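Local atomic coordinates of Ufm1-specific protease (Caenorhabditis elegans, PDB entry 5EJJ), a protein that acts as a thiol protease that recognises the ubiquitin-like modifier Ufm1 and cleaves the peptide bond at its C-terminal glycine. Residues A181-K191 against A247-L256; R267-G278 against H303-T311. All coordinates share one frame; numbering follows the deposited sequence.

Contact 1: residues A181-K191 against A247-L256; sequences AQQKYLDKFSK and AFFGDSSLDL
D187 reaches across to the turn formed by F248-D251 and uses every part of its short side chain there. Its CB lies 3.6 Å from CE1 of F249. With CG anti to the carbonyl carbon (chi1 -76°), the carboxylate lies almost flat over one face of the F249 ring, the two planes 25° apart, and OD2 sits above the ring toward its rim. OD1 faces the backbone instead: G250 N donates to it at 2.8 Å, coming from above the carboxylate plane. A water accepts from L186 N and lies within bonding distance of D187 OD1 (3.0 Å) and D251 O, adding a bridge through solvent between the segments. K191 runs alongside F249, its CG 3.4 Å from CE1 of that ring.

Further along, Q182 and S253 exchange two nearly straight bonds: Q182 N donates to S253 OG, and S253 N returns one to Q182 O, both at 3.1 Å. S253 OG is held by Q176 as well, while its CB rests over a face of the Y185 ring, 4.0 Å from the centroid, a CH-pi contact. On the apolar side of the contact, L186 CD1 packs against CG of L256.

The turn is type II, with G250 at the position that favours glycine, and it leads into a capping box: S252 N donates to D255 OD2 and D255 N returns a weak bond to S252 OG, the classic start of a helix, here helix 253-280.

Contact 2: residues R267-G278 against H303-T311; sequences RANNTMMVTVNG and HLQLPTKWT
R267 and Q305 meet with their flat ends at right angles: the guanidinium and amide planes are 89° apart, and NH1 of R267 donates to OE1 of Q305 at 2.8 Å. The acceptor lies in the guanidinium plane, and the bond runs close to the line of the amide C=O. A bend at chi2 (-89°) brings the arginine tip over to the strand, where CB of H303 covers one guanidinium face, 3.3 Å from NH2 of R267. The imidazole stands perpendicular to that group and presents its edge to NH2. Second partners fix the ends: A291 O takes NH1 of R267, S290 OG donates to Q305 OE1, and S70 holds H303 NE2. A leucine in place of R267 would probably leave Q305 OE1 and A291 O without this donor and uncover the CB of H303.

One turn on, N270 OD1 receives Q305 N at 3.1 Å from above its carbonyl plane, the two amides again perpendicular, while its ND2 bonds S67. V274 then crosses P307, CG1 to CD 3.7 Å. P307 CB lies over the centre of the W310 ring, whose CZ2 comes 3.5 Å from CA of G278; N277 ND2 meets the ring edge.

The axes of the segments 267-278 and 303-306 come within 7.6 Å, their N-to-C directions 39° apart. Strand 302-306 pairs with 289-293, helix 312-325 supplies Y318 to V274 and P307, and helix 144-156 packs against M272 and V276 of the helix.

How the contacts relate
Helix 253-280 joins the two contacts. Contact 1 gathers round its capped N-terminal end, where strand 235-247 has just finished, and contact 2 lies along its later turns. Their centres are 31 Å apart and their nearest atoms about 10 Å, so neither touches the other. They differ in kind: contact 1 is partly buried and joins loops and turns, whereas contact 2 is a buried packing of helix on strand. All four segments fall in the part of the chain related to the N-terminal region of UfSP2. Both contacts lie away from C396, D520 and H522, the inferred catalytic residues of the peptidase C78 region.

Contact 1: residues A181-K191 against A247-L256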
# COMPACT_ATOMS: atom_id res chain seq x y z
N ALA A 181 19.87 -23.54 -15.03
CA ALA A 181 19.50 -22.57 -14.00
C ALA A 181 20.69 -21.77 -13.50
O ALA A 181 21.72 -22.35 -13.13
CB ALA A 181 18.81 -23.26 -12.83
N GLN A 182 20.55 -20.46 -13.50
CA GLN A 182 21.56 -19.57 -12.96
C GLN A 182 21.21 -19.17 -11.52
O GLN A 182 20.34 -18.32 -11.30
CB GLN A 182 21.70 -18.33 -13.86
CG GLN A 182 21.46 -18.64 -15.35
CD GLN A 182 21.43 -17.39 -16.24
OE1 GLN A 182 20.42 -17.12 -16.92
NE2 GLN A 182 22.54 -16.64 -16.27
N GLN A 183 21.86 -19.79 -10.55
CA GLN A 183 21.61 -19.51 -9.13
C GLN A 183 21.79 -18.04 -8.73
O GLN A 183 22.48 -17.28 -9.42
CB GLN A 183 22.51 -20.39 -8.28
CG GLN A 183 22.32 -21.86 -8.57
CD GLN A 183 20.92 -22.32 -8.23
OE1 GLN A 183 20.32 -21.82 -7.27
NE2 GLN A 183 20.38 -23.26 -9.01
N LYS A 184 21.16 -17.64 -7.63
CA LYS A 184 21.33 -16.29 -7.09
C LYS A 184 21.12 -15.17 -8.13
O LYS A 184 21.71 -14.08 -8.02
CB LYS A 184 22.71 -16.15 -6.44
CG LYS A 184 23.15 -17.40 -5.70
CD LYS A 184 23.25 -17.19 -4.20
CE LYS A 184 23.17 -18.53 -3.46
NZ LYS A 184 21.96 -18.62 -2.56
N TYR A 185 20.25 -15.45 -9.10
CA TYR A 185 20.21 -14.68 -10.33
C TYR A 185 19.99 -13.17 -10.16
O TYR A 185 20.52 -12.40 -10.94
CB TYR A 185 19.24 -15.30 -11.35
CG TYR A 185 19.31 -14.66 -12.72
CD1 TYR A 185 18.31 -13.80 -13.15
CD2 TYR A 185 20.36 -14.90 -13.59
CE1 TYR A 185 18.35 -13.20 -14.40
CE2 TYR A 185 20.42 -14.30 -14.84
CZ TYR A 185 19.40 -13.44 -15.24
OH TYR A 185 19.44 -12.82 -16.49
N LEU A 186 19.25 -12.74 -9.14
CA LEU A 186 19.11 -11.28 -8.94
C LEU A 186 19.53 -10.77 -7.56
O LEU A 186 19.15 -9.64 -7.19
CB LEU A 186 17.68 -10.77 -9.23
CG LEU A 186 16.95 -10.91 -10.55
CD1 LEU A 186 16.44 -12.31 -10.66
CD2 LEU A 186 15.79 -9.95 -10.58
N ASP A 187 20.30 -11.58 -6.83
CA ASP A 187 20.68 -11.26 -5.46
C ASP A 187 21.19 -9.84 -5.29
O ASP A 187 20.86 -9.17 -4.32
CB ASP A 187 21.69 -12.25 -4.95
CG ASP A 187 21.06 -13.56 -4.58
OD1 ASP A 187 19.90 -13.77 -4.99
OD2 ASP A 187 21.72 -14.38 -3.90
N LYS A 188 22.00 -9.39 -6.25
CA LYS A 188 22.45 -8.01 -6.29
C LYS A 188 21.29 -7.02 -6.06
O LYS A 188 21.47 -5.99 -5.41
CB LYS A 188 23.19 -7.74 -7.61
CG LYS A 188 23.24 -6.26 -8.00
CD LYS A 188 24.23 -5.99 -9.14
CE LYS A 188 23.82 -6.65 -10.46
NZ LYS A 188 24.22 -5.84 -11.68
N PHE A 189 20.10 -7.34 -6.58
CA PHE A 189 18.97 -6.40 -6.54
C PHE A 189 17.97 -6.68 -5.44
O PHE A 189 17.22 -5.79 -5.06
CB PHE A 189 18.17 -6.44 -7.84
CG PHE A 189 18.97 -6.22 -9.07
CD1 PHE A 189 19.53 -7.30 -9.73
CD2 PHE A 189 19.14 -4.94 -9.58
CE1 PHE A 189 20.27 -7.10 -10.88
CE2 PHE A 189 19.87 -4.73 -10.72
CZ PHE A 189 20.44 -5.81 -11.37
N SER A 190 17.90 -7.92 -4.99
CA SER A 190 16.84 -8.28 -4.09
C SER A 190 17.27 -8.44 -2.64
O SER A 190 16.55 -9.06 -1.86
CB SER A 190 16.17 -9.56 -4.57
OG SER A 190 17.09 -10.63 -4.70
N LYS A 191 18.42 -7.88 -2.27
CA LYS A 191 19.11 -8.31 -1.04
C LYS A 191 18.44 -7.88 0.26
O LYS A 191 17.99 -8.73 1.05
CB LYS A 191 20.57 -7.90 -1.04
CG LYS A 191 21.43 -8.81 -0.15
CD LYS A 191 22.72 -8.13 0.29
CE LYS A 191 23.48 -8.94 1.36
NZ LYS A 191 24.58 -8.12 1.97
N ALA A 247 10.78 -10.98 -6.39
CA ALA A 247 12.17 -11.43 -6.49
C ALA A 247 12.74 -11.57 -5.09
O ALA A 247 13.03 -10.57 -4.42
CB ALA A 247 12.97 -10.38 -7.23
N PHE A 248 12.90 -12.80 -4.61
CA PHE A 248 13.42 -13.00 -3.26
C PHE A 248 14.92 -13.24 -3.33
O PHE A 248 15.41 -13.87 -4.27
CB PHE A 248 12.73 -14.17 -2.56
CG PHE A 248 11.29 -13.92 -2.26
CD1 PHE A 248 10.92 -12.97 -1.32
CD2 PHE A 248 10.30 -14.63 -2.91
CE1 PHE A 248 9.60 -12.73 -1.03
CE2 PHE A 248 8.97 -14.39 -2.64
CZ PHE A 248 8.62 -13.44 -1.69
N PHE A 249 15.66 -12.71 -2.35
CA PHE A 249 17.09 -12.92 -2.31
C PHE A 249 17.38 -14.41 -2.22
O PHE A 249 16.84 -15.11 -1.35
CB PHE A 249 17.71 -12.17 -1.13
CG PHE A 249 19.17 -12.46 -0.91
CD1 PHE A 249 20.15 -11.68 -1.53
CD2 PHE A 249 19.57 -13.49 -0.07
CE1 PHE A 249 21.50 -11.95 -1.32
CE2 PHE A 249 20.90 -13.75 0.13
CZ PHE A 249 21.87 -12.98 -0.50
N GLY A 250 18.19 -14.90 -3.15
CA GLY A 250 18.66 -16.26 -3.12
C GLY A 250 18.02 -17.22 -4.09
O GLY A 250 18.39 -18.39 -4.11
N ASP A 251 17.05 -16.78 -4.90
CA ASP A 251 16.44 -17.73 -5.85
C ASP A 251 17.01 -17.71 -7.26
O ASP A 251 17.57 -16.70 -7.71
CB ASP A 251 14.89 -17.75 -5.84
CG ASP A 251 14.28 -16.36 -5.92
OD1 ASP A 251 13.12 -16.22 -5.47
OD2 ASP A 251 14.93 -15.42 -6.42
N SER A 252 16.89 -18.85 -7.93
CA SER A 252 17.52 -19.11 -9.21
C SER A 252 16.65 -18.61 -10.33
O SER A 252 15.43 -18.63 -10.21
CB SER A 252 17.76 -20.61 -9.41
OG SER A 252 16.59 -21.33 -9.79
N SER A 253 17.29 -18.18 -11.42
CA SER A 253 16.60 -17.74 -12.63
C SER A 253 15.43 -18.67 -12.96
O SER A 253 14.42 -18.22 -13.46
CB SER A 253 17.58 -17.65 -13.82
OG SER A 253 17.95 -18.94 -14.32
N LEU A 254 15.56 -19.96 -12.64
CA LEU A 254 14.44 -20.87 -12.82
C LEU A 254 13.26 -20.52 -11.91
O LEU A 254 12.12 -20.43 -12.36
CB LEU A 254 14.85 -22.31 -12.56
CG LEU A 254 13.71 -23.29 -12.88
CD1 LEU A 254 13.38 -23.27 -14.35
CD2 LEU A 254 14.04 -24.69 -12.44
N ASP A 255 13.56 -20.33 -10.62
CA ASP A 255 12.55 -19.95 -9.64
C ASP A 255 11.85 -18.67 -10.09
O ASP A 255 10.63 -18.55 -9.95
CB ASP A 255 13.20 -19.71 -8.27
CG ASP A 255 13.61 -21.00 -7.55
OD1 ASP A 255 12.80 -21.98 -7.53
OD2 ASP A 255 14.74 -21.02 -6.99
N LEU A 256 12.62 -17.72 -10.63
CA LEU A 256 12.05 -16.47 -11.13
C LEU A 256 11.06 -16.73 -12.24
O LEU A 256 10.09 -16.02 -12.39
CB LEU A 256 13.13 -15.54 -11.67
CG LEU A 256 14.01 -14.69 -10.76
CD1 LEU A 256 13.23 -13.75 -9.85
CD2 LEU A 256 14.89 -15.59 -9.97
O HOH W 1 17.91 -14.15 -7.14

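Contact 2: residues R267-G278 against H303-T311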
# COMPACT_ATOMS: atom_id res chain seq x y z
N ARG A 267 -3.33 -12.74 -12.95
CA ARG A 267 -3.88 -11.50 -13.46
C ARG A 267 -4.92 -11.76 -14.55
O ARG A 267 -5.90 -11.03 -14.64
CB ARG A 267 -2.77 -10.64 -14.05
CG ARG A 267 -1.91 -9.96 -13.05
CD ARG A 267 -2.50 -8.63 -12.69
NE ARG A 267 -1.68 -7.97 -11.69
CZ ARG A 267 -2.00 -6.83 -11.09
NH1 ARG A 267 -3.14 -6.22 -11.37
NH2 ARG A 267 -1.16 -6.32 -10.19
N ALA A 268 -4.69 -12.77 -15.39
CA ALA A 268 -5.67 -13.10 -16.43
C ALA A 268 -6.95 -13.64 -15.79
O ALA A 268 -8.03 -13.15 -16.08
CB ALA A 268 -5.11 -14.08 -17.42
N ASN A 269 -6.81 -14.61 -14.89
CA ASN A 269 -7.95 -15.13 -14.16
C ASN A 269 -8.72 -14.03 -13.42
O ASN A 269 -9.94 -14.06 -13.35
CB ASN A 269 -7.49 -16.20 -13.18
CG ASN A 269 -6.84 -17.39 -13.87
OD1 ASN A 269 -7.10 -17.68 -15.05
ND2 ASN A 269 -5.99 -18.11 -13.13
N ASN A 270 -7.99 -13.07 -12.87
CA ASN A 270 -8.61 -11.96 -12.17
C ASN A 270 -9.43 -11.11 -13.11
O ASN A 270 -10.52 -10.69 -12.76
CB ASN A 270 -7.56 -11.10 -11.49
CG ASN A 270 -8.11 -10.36 -10.27
OD1 ASN A 270 -8.57 -9.21 -10.37
ND2 ASN A 270 -8.08 -11.02 -9.12
N THR A 271 -8.90 -10.85 -14.31
CA THR A 271 -9.59 -10.06 -15.35
C THR A 271 -10.83 -10.81 -15.80
O THR A 271 -11.90 -10.22 -16.00
CB THR A 271 -8.71 -9.88 -16.59
OG1 THR A 271 -7.54 -9.14 -16.24
CG2 THR A 271 -9.48 -9.17 -17.70
N MET A 272 -10.66 -12.11 -15.97
CA MET A 272 -11.72 -13.01 -16.35
C MET A 272 -12.86 -12.90 -15.34
O MET A 272 -14.00 -12.64 -15.70
CB MET A 272 -11.18 -14.44 -16.39
CG MET A 272 -12.20 -15.52 -16.72
SD MET A 272 -12.64 -16.66 -15.38
CE MET A 272 -14.25 -16.01 -14.95
N MET A 273 -12.52 -13.06 -14.07
CA MET A 273 -13.53 -13.04 -13.03
C MET A 273 -14.27 -11.69 -12.88
O MET A 273 -15.47 -11.67 -12.65
CB MET A 273 -12.94 -13.50 -11.70
CG MET A 273 -12.74 -14.99 -11.59
SD MET A 273 -11.94 -15.52 -10.04
CE MET A 273 -10.48 -16.31 -10.70
N VAL A 274 -13.57 -10.57 -13.02
CA VAL A 274 -14.23 -9.29 -12.84
C VAL A 274 -15.15 -9.06 -14.02
O VAL A 274 -16.26 -8.57 -13.87
CB VAL A 274 -13.23 -8.12 -12.78
CG1 VAL A 274 -13.94 -6.84 -12.46
CG2 VAL A 274 -12.21 -8.36 -11.71
N THR A 275 -14.66 -9.41 -15.20
CA THR A 275 -15.43 -9.27 -16.43
C THR A 275 -16.73 -10.06 -16.40
O THR A 275 -17.79 -9.50 -16.62
CB THR A 275 -14.59 -9.69 -17.63
OG1 THR A 275 -13.49 -8.78 -17.76
CG2 THR A 275 -15.43 -9.64 -18.88
N VAL A 276 -16.63 -11.37 -16.15
CA VAL A 276 -17.80 -12.21 -16.00
C VAL A 276 -18.80 -11.61 -15.01
O VAL A 276 -19.97 -11.46 -15.33
CB VAL A 276 -17.43 -13.66 -15.56
CG1 VAL A 276 -18.62 -14.36 -14.92
CG2 VAL A 276 -16.94 -14.46 -16.74
N ASN A 277 -18.32 -11.24 -13.83
CA ASN A 277 -19.14 -10.58 -12.82
C ASN A 277 -19.94 -9.40 -13.37
O ASN A 277 -21.14 -9.29 -13.13
CB ASN A 277 -18.24 -10.09 -11.67
CG ASN A 277 -19.01 -9.78 -10.40
OD1 ASN A 277 -19.50 -10.70 -9.74
ND2 ASN A 277 -19.10 -8.50 -10.03
N GLY A 278 -19.29 -8.52 -14.10
CA GLY A 278 -19.99 -7.37 -14.67
C GLY A 278 -20.98 -7.75 -15.77
O GLY A 278 -21.96 -7.05 -16.01
N HIS A 303 -3.07 -7.71 -5.77
CA HIS A 303 -3.08 -7.46 -7.20
C HIS A 303 -4.48 -7.54 -7.75
O HIS A 303 -5.17 -8.52 -7.55
CB HIS A 303 -2.23 -8.49 -7.91
CG HIS A 303 -0.92 -8.73 -7.25
ND1 HIS A 303 0.26 -8.24 -7.75
CD2 HIS A 303 -0.59 -9.42 -6.13
CE1 HIS A 303 1.26 -8.62 -6.97
NE2 HIS A 303 0.76 -9.33 -5.97
N LEU A 304 -4.92 -6.51 -8.44
CA LEU A 304 -6.31 -6.47 -8.85
C LEU A 304 -6.48 -5.84 -10.21
O LEU A 304 -5.82 -4.85 -10.55
CB LEU A 304 -7.14 -5.70 -7.83
CG LEU A 304 -7.20 -6.23 -6.40
CD1 LEU A 304 -7.91 -5.23 -5.53
CD2 LEU A 304 -7.89 -7.58 -6.36
N GLN A 305 -7.37 -6.43 -11.00
CA GLN A 305 -7.89 -5.84 -12.22
C GLN A 305 -9.14 -5.09 -11.79
O GLN A 305 -10.05 -5.69 -11.20
CB GLN A 305 -8.25 -6.93 -13.20
CG GLN A 305 -7.09 -7.84 -13.47
CD GLN A 305 -5.95 -7.06 -14.04
OE1 GLN A 305 -4.95 -6.84 -13.37
NE2 GLN A 305 -6.10 -6.59 -15.28
N LEU A 306 -9.17 -3.78 -12.05
CA LEU A 306 -10.27 -2.92 -11.58
C LEU A 306 -11.27 -2.55 -12.68
O LEU A 306 -10.88 -2.09 -13.76
CB LEU A 306 -9.70 -1.66 -10.95
CG LEU A 306 -8.87 -1.88 -9.70
CD1 LEU A 306 -8.30 -0.57 -9.28
CD2 LEU A 306 -9.76 -2.46 -8.62
N PRO A 307 -12.56 -2.75 -12.40
CA PRO A 307 -13.61 -2.41 -13.37
C PRO A 307 -13.86 -0.90 -13.45
O PRO A 307 -14.77 -0.39 -12.81
CB PRO A 307 -14.85 -3.14 -12.83
CG PRO A 307 -14.58 -3.34 -11.37
CD PRO A 307 -13.08 -3.48 -11.23
N THR A 308 -13.06 -0.20 -14.24
CA THR A 308 -13.10 1.27 -14.24
C THR A 308 -14.05 1.91 -15.26
O THR A 308 -14.14 3.15 -15.35
CB THR A 308 -11.70 1.86 -14.43
OG1 THR A 308 -10.97 1.06 -15.39
CG2 THR A 308 -10.97 1.92 -13.10
N LYS A 309 -14.77 1.09 -16.03
CA LYS A 309 -15.78 1.62 -16.92
C LYS A 309 -17.18 1.44 -16.35
O LYS A 309 -18.15 1.81 -16.98
CB LYS A 309 -15.69 1.00 -18.31
CG LYS A 309 -14.52 1.52 -19.15
CD LYS A 309 -14.59 3.03 -19.38
CE LYS A 309 -13.39 3.54 -20.18
NZ LYS A 309 -13.50 5.01 -20.49
N TRP A 310 -17.27 0.88 -15.14
CA TRP A 310 -18.53 0.87 -14.39
C TRP A 310 -18.89 2.30 -13.93
O TRP A 310 -18.09 3.24 -14.05
CB TRP A 310 -18.43 -0.07 -13.18
CG TRP A 310 -18.38 -1.56 -13.50
CD1 TRP A 310 -18.39 -2.13 -14.74
CD2 TRP A 310 -18.31 -2.64 -12.56
NE1 TRP A 310 -18.34 -3.50 -14.63
CE2 TRP A 310 -18.28 -3.84 -13.30
CE3 TRP A 310 -18.26 -2.71 -11.17
CZ2 TRP A 310 -18.20 -5.08 -12.70
CZ3 TRP A 310 -18.19 -3.96 -10.57
CH2 TRP A 310 -18.16 -5.12 -11.33
N THR A 311 -20.10 2.47 -13.39
CA THR A 311 -20.48 3.77 -12.83
C THR A 311 -19.68 4.02 -11.56
O THR A 311 -19.33 3.07 -10.85
CB THR A 311 -21.98 3.82 -12.45
OG1 THR A 311 -22.19 3.14 -11.21
CG2 THR A 311 -22.83 3.18 -13.53